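Local coordinates for protein TsrE (PDB 7CWW) that probably acts as a cyclase in the biosynthesis of a thiopeptide antibiotic in Streptomyces laurentii, at residues A239-K242 with G243-G247. Sequence-based numbering, arbitrary orientation.
Sequences ALQK and GFDEG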
loop_
_atom_site.group_PDB
_atom_site.type_symbol
_atom_site.label_atom_id
_atom_site.label_comp_id
_atom_site.label_asym_id
_atom_site.label_seq_id
_atom_site.Cartn_x
_atom_site.Cartn_y
_atom_site.Cartn_z
ATOM N N ALA A 239 3.085 -17.571 3.567
ATOM C CA ALA A 239 4.525 -17.332 3.605
ATOM C C ALA A 239 4.878 -16.119 4.452
ATOM O O ALA A 239 5.951 -16.094 5.063
ATOM C CB ALA A 239 5.077 -17.142 2.194
ATOM N N LEU A 240 4.015 -15.097 4.461
ATOM C CA LEU A 240 4.182 -13.989 5.396
ATOM C C LEU A 240 4.131 -14.492 6.828
ATOM O O LEU A 240 4.998 -14.168 7.650
ATOM C CB LEU A 240 3.095 -12.943 5.166
ATOM C CG LEU A 240 3.118 -12.313 3.772
ATOM C CD1 LEU A 240 1.875 -11.468 3.563
ATOM C CD2 LEU A 240 4.372 -11.460 3.622
ATOM N N GLN A 241 3.120 -15.313 7.127
ATOM C CA GLN A 241 2.949 -15.883 8.458
ATOM C C GLN A 241 4.126 -16.772 8.838
ATOM O O GLN A 241 4.594 -16.741 9.980
ATOM C CB GLN A 241 1.641 -16.677 8.492
ATOM C CG GLN A 241 1.188 -17.067 9.867
ATOM C CD GLN A 241 1.043 -15.853 10.760
ATOM O OE1 GLN A 241 0.142 -15.037 10.566
ATOM N NE2 GLN A 241 1.945 -15.717 11.732
ATOM N N LYS A 242 4.595 -17.592 7.893
ATOM C CA LYS A 242 5.721 -18.486 8.144
ATOM C C LYS A 242 6.996 -17.703 8.458
ATOM O O LYS A 242 7.800 -18.117 9.304
ATOM C CB LYS A 242 5.925 -19.382 6.919
ATOM C CG LYS A 242 7.146 -20.280 6.931
ATOM C CD LYS A 242 6.824 -21.620 6.282
ATOM C CE LYS A 242 8.042 -22.217 5.594
ATOM N NZ LYS A 242 7.698 -22.777 4.252
ATOM N N GLY A 243 7.212 -16.585 7.765
ATOM C CA GLY A 243 8.388 -15.774 8.049
ATOM C C GLY A 243 8.444 -15.332 9.499
ATOM O O GLY A 243 9.482 -15.430 10.154
ATOM N N PHE A 244 7.315 -14.861 10.029
ATOM C CA PHE A 244 7.282 -14.435 11.428
ATOM C C PHE A 244 7.349 -15.626 12.379
ATOM O O PHE A 244 8.156 -15.633 13.320
ATOM C CB PHE A 244 6.039 -13.574 11.673
ATOM C CG PHE A 244 6.179 -12.174 11.110
ATOM C CD1 PHE A 244 6.999 -11.236 11.730
ATOM C CD2 PHE A 244 5.538 -11.818 9.936
ATOM C CE1 PHE A 244 7.165 -9.943 11.185
ATOM C CE2 PHE A 244 5.691 -10.527 9.380
ATOM C CZ PHE A 244 6.502 -9.596 10.008
ATOM N N ASP A 245 6.535 -16.661 12.128
ATOM C CA ASP A 245 6.518 -17.834 13.007
ATOM C C ASP A 245 7.908 -18.452 13.160
ATOM O O ASP A 245 8.250 -18.976 14.223
ATOM C CB ASP A 245 5.545 -18.887 12.461
ATOM C CG ASP A 245 4.085 -18.487 12.624
ATOM O OD1 ASP A 245 3.796 -17.587 13.444
ATOM O OD2 ASP A 245 3.229 -19.076 11.922
ATOM N N GLU A 246 8.712 -18.421 12.104
ATOM C CA GLU A 246 10.029 -19.045 12.110
ATOM C C GLU A 246 11.127 -18.129 12.636
ATOM O O GLU A 246 12.291 -18.540 12.658
ATOM C CB GLU A 246 10.391 -19.517 10.696
ATOM C CG GLU A 246 9.508 -20.649 10.182
ATOM C CD GLU A 246 9.945 -21.169 8.823
ATOM O OE1 GLU A 246 9.784 -22.384 8.576
ATOM O OE2 GLU A 246 10.440 -20.374 7.999
ATOM N N GLY A 247 10.797 -16.911 13.063
ATOM C CA GLY A 247 11.810 -16.012 13.600
ATOM C C GLY A 247 12.626 -15.268 12.570
ATOM O O GLY A 247 13.653 -14.672 12.919
#
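Q241 and D245, one helical turn apart, are joined twice. The backbone bond is nearly straight, D245 N giving its hydrogen to Q241 O over 2.9 Å, and a side-chain bond runs alongside it from Q241 NE2 to D245 OD1 at 3.1 Å. Q241 reaches that far because CG stands anti to the backbone N (chi1 -167°) and the chain then bends at chi2, swinging the amide down the helix. The amide approaches OD1 from above the carboxylate plane, with the two flat groups turned 30° from each other, while D245 OD2 rests 3.5 Å from Q241 CG. A second, weak hydrogen bond takes NE2 to the R308 carbonyl, tying this side of the turn to the start of helix 308-326.

The bonds from G243 N to A239 O and from E246 N to K242 O continue the helical pattern, whereas F244 N to L240 O is longer and weak. These are the closing turns of helix 224-245, which finishes in a Schellman motif: G247 takes a positive phi of 81°, and its N bonds back to F244 O at 2.9 Å.

On the exposed flank K242 lies obliquely across E246. The methylenes do the touching: K242 CG comes within 3.5 Å of E246 OE2, while K242 NZ stays 4.8 Å from E246 OE1; the carboxylate's salt bridge goes instead to R248, which K242 also touches. The buried flank carries L240 and F244. The F244 ring sits obliquely against the L240 carbonyl, its CD2 3.3 Å from that O, and also meets L251; L240 packs against L315 and Y319 of helix 308-326 and against L108 of helix 106-127.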